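Local structure of ThiJ/PfpI family protein (Pseudomonas syringae pv. tomato, 3EWN) at residues A[46-51]-A[192-197]. The protein is of unknown function but belongs to the DJ-1/PfpI family, whose core resembles that of class I glutamine amidotransferases. Residues are numbered along the deposited sequence; the frame is centred on the assembly and turned at random.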
ATOM      1  N   PHE A  46      -5.275  -4.186   8.704  1.00  7.16           N
ATOM      2  CA  PHE A  46      -6.558  -4.763   9.098  1.00  7.88           C
ATOM      3  C   PHE A  46      -6.655  -6.205   8.618  1.00  8.71           C
ATOM      4  O   PHE A  46      -7.267  -7.059   9.270  1.00  8.40           O
ATOM      5  CB  PHE A  46      -7.729  -3.973   8.502  1.00  8.44           C
ATOM      6  CG  PHE A  46      -7.964  -2.640   9.148  1.00  8.77           C
ATOM      7  CD1 PHE A  46      -7.996  -2.519  10.532  1.00 10.02           C
ATOM      8  CD2 PHE A  46      -8.200  -1.511   8.372  1.00  8.88           C
ATOM      9  CE1 PHE A  46      -8.264  -1.293  11.134  1.00 12.04           C
ATOM     10  CE2 PHE A  46      -8.471  -0.278   8.967  1.00 10.71           C
ATOM     11  CZ  PHE A  46      -8.502  -0.172  10.352  1.00 10.72           C
ATOM     12  N   GLY A  47      -6.045  -6.468   7.468  1.00  9.66           N
ATOM     13  CA  GLY A  47      -6.074  -7.803   6.900  1.00  9.35           C
ATOM     14  C   GLY A  47      -5.334  -8.829   7.737  1.00 10.46           C
ATOM     15  O   GLY A  47      -5.521 -10.029   7.549  1.00 12.15           O
ATOM     16  N   SER A  48      -4.502  -8.363   8.666  1.00  9.44           N
ATOM     17  CA  SER A  48      -3.739  -9.267   9.523  1.00  8.96           C
ATOM     18  C   SER A  48      -4.577  -9.820  10.674  1.00  9.07           C
ATOM     19  O   SER A  48      -4.168 -10.764  11.341  1.00 10.17           O
ATOM     20  CB  SER A  48      -2.522  -8.549  10.110  1.00  9.36           C
ATOM     21  OG  SER A  48      -2.910  -7.709  11.185  1.00 12.55           O
ATOM     22  N   LEU A  49      -5.745  -9.229  10.901  1.00  9.19           N
ATOM     23  CA  LEU A  49      -6.632  -9.642  11.983  1.00  8.73           C
ATOM     24  C   LEU A  49      -7.378 -10.951  11.695  1.00 10.50           C
ATOM     25  O   LEU A  49      -8.266 -10.987  10.846  1.00 10.53           O
ATOM     26  CB  LEU A  49      -7.642  -8.518  12.254  1.00  8.90           C
ATOM     27  CG  LEU A  49      -7.041  -7.170  12.668  1.00  8.96           C
ATOM     28  CD1 LEU A  49      -8.103  -6.081  12.595  1.00  8.75           C
ATOM     29  CD2 LEU A  49      -6.475  -7.278  14.081  1.00 10.32           C
HETATM   30  N   MSE A  50      -7.022 -12.019  12.408  1.00 11.63           N
HETATM   31  CA  MSE A  50      -7.673 -13.317  12.222  1.00 12.67           C
HETATM   32  C   MSE A  50      -9.121 -13.278  12.704  1.00 11.49           C
HETATM   33  O   MSE A  50      -9.394 -12.845  13.823  1.00 10.46           O
HETATM   34  CB  MSE A  50      -6.923 -14.405  13.001  1.00 15.94           C
HETATM   35  CG  MSE A  50      -5.545 -14.743  12.464  1.00 19.81           C
HETATM   36 SE   MSE A  50      -4.517 -15.828  13.715  1.00 32.82          SE
HETATM   37  CE  MSE A  50      -5.546 -17.441  13.567  1.00 27.54           C
ATOM     38  N   GLY A  51     -10.047 -13.723  11.859  1.00 11.03           N
ATOM     39  CA  GLY A  51     -11.450 -13.744  12.238  1.00 11.63           C
ATOM     40  C   GLY A  51     -12.240 -12.510  11.843  1.00 11.43           C
ATOM     41  O   GLY A  51     -13.472 -12.535  11.829  1.00 12.57           O
ATOM     42  N   GLN A 192      -0.708  -5.177  21.869  1.00  9.98           N
ATOM     43  CA  GLN A 192       0.565  -4.787  21.274  1.00  8.75           C
ATOM     44  C   GLN A 192       1.368  -5.936  20.687  1.00  8.85           C
ATOM     45  O   GLN A 192       2.032  -5.779  19.661  1.00  8.36           O
ATOM     46  CB  GLN A 192       1.424  -4.043  22.295  1.00  8.55           C
ATOM     47  CG  GLN A 192       2.685  -3.466  21.680  1.00  8.82           C
ATOM     48  CD  GLN A 192       3.426  -2.552  22.623  1.00  9.57           C
ATOM     49  OE1 GLN A 192       2.815  -1.840  23.418  1.00 13.06           O
ATOM     50  NE2 GLN A 192       4.751  -2.541  22.523  1.00  9.52           N
ATOM     51  N   THR A 193       1.318  -7.094  21.333  1.00  7.24           N
ATOM     52  CA  THR A 193       2.066  -8.239  20.835  1.00  8.51           C
ATOM     53  C   THR A 193       1.562  -8.656  19.458  1.00  8.96           C
ATOM     54  O   THR A 193       2.354  -8.992  18.572  1.00  7.71           O
ATOM     55  CB  THR A 193       1.957  -9.432  21.787  1.00  7.05           C
ATOM     56  OG1 THR A 193       2.431  -9.044  23.083  1.00  7.60           O
ATOM     57  CG2 THR A 193       2.798 -10.597  21.274  1.00  7.37           C
ATOM     58  N   TYR A 194       0.246  -8.638  19.281  1.00  7.77           N
ATOM     59  CA  TYR A 194      -0.336  -9.016  17.999  1.00  7.75           C
ATOM     60  C   TYR A 194       0.172  -8.026  16.955  1.00  8.03           C
ATOM     61  O   TYR A 194       0.589  -8.417  15.864  1.00  7.98           O
ATOM     62  CB  TYR A 194      -1.863  -8.962  18.072  1.00  8.48           C
ATOM     63  CG  TYR A 194      -2.567  -9.640  16.915  1.00  7.69           C
ATOM     64  CD1 TYR A 194      -3.236 -10.847  17.101  1.00  9.18           C
ATOM     65  CD2 TYR A 194      -2.558  -9.082  15.639  1.00  6.98           C
ATOM     66  CE1 TYR A 194      -3.880 -11.484  16.049  1.00  9.43           C
ATOM     67  CE2 TYR A 194      -3.201  -9.714  14.574  1.00  6.40           C
ATOM     68  CZ  TYR A 194      -3.858 -10.911  14.789  1.00  8.90           C
ATOM     69  OH  TYR A 194      -4.508 -11.536  13.752  1.00  9.95           O
ATOM     70  N   ALA A 195       0.151  -6.742  17.301  1.00  7.47           N
ATOM     71  CA  ALA A 195       0.611  -5.701  16.386  1.00  7.99           C
ATOM     72  C   ALA A 195       2.079  -5.893  16.020  1.00  8.14           C
ATOM     73  O   ALA A 195       2.474  -5.687  14.874  1.00  7.54           O
ATOM     74  CB  ALA A 195       0.411  -4.322  17.013  1.00  7.73           C
ATOM     75  N   GLU A 196       2.888  -6.285  16.997  1.00  8.83           N
ATOM     76  CA  GLU A 196       4.308  -6.490  16.746  1.00  7.66           C
ATOM     77  C   GLU A 196       4.508  -7.659  15.782  1.00  8.70           C
ATOM     78  O   GLU A 196       5.410  -7.629  14.945  1.00  7.92           O
ATOM     79  CB  GLU A 196       5.042  -6.723  18.065  1.00  8.34           C
ATOM     80  CG  GLU A 196       4.981  -5.507  18.987  1.00  8.14           C
ATOM     81  CD  GLU A 196       5.567  -5.778  20.359  1.00  9.28           C
ATOM     82  OE1 GLU A 196       5.466  -6.933  20.822  1.00  9.28           O
ATOM     83  OE2 GLU A 196       6.116  -4.834  20.977  1.00  9.87           O
ATOM     84  N   CYS A 197       3.658  -8.676  15.885  1.00  8.47           N
ATOM     85  CA  CYS A 197       3.756  -9.819  14.976  1.00  7.65           C
ATOM     86  C   CYS A 197       3.456  -9.354  13.552  1.00  8.10           C
ATOM     87  O   CYS A 197       4.135  -9.742  12.603  1.00  9.01           O
ATOM     88  CB  CYS A 197       2.769 -10.914  15.368  1.00  9.00           C
ATOM     89  SG  CYS A 197       3.241 -11.801  16.862  1.00  8.13           S
TER
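The phenol of Y194 reaches from helix 192-201 to the backbone of loop 46-51, and its hydroxyl carries both bonds of the contact. Y194 OH donates to S48 O at 2.6 Å. The carbonyl oxygen lies at the edge of the ring, in its plane, and the C=O...O angle is 135°. The same hydroxyl oxygen accepts M50 N at 2.9 Å, with an N-H...O angle of 157°. One hydroxyl thus bridges the peptide groups either side of L49, taking the C=O of one and the N-H of the other. The methyl CD2 of L49 meets the ring obliquely, 4.1 Å from Y194 CE2. Beside the hydroxyl, CG of M50, a selenomethionine, lies 3.6 Å from Y194 OH, and the end of its side chain leads away. S48 OG comes within 3.9 Å of Y194 CE2, but its hydrogen bond goes to M45 O.

With CG anti to the backbone N (chi1 -166°), the ring extends from the helix toward the loop. Y194 N is hydrogen-bonded to D191 OD1 just before the helix. On the loop side, a type I turn from F46 to L49 follows directly on helix 36-46, closed by L49 N to F46 O at 3.1 Å. R190 NH2 also bonds M50 O, while L49 packs on L189 and I26. The tyrosine therefore ties helix 192-201 to the helix-to-strand loop leading into strand 53-58, at the periphery of the alpha/beta core of the DJ-1/PfpI fold.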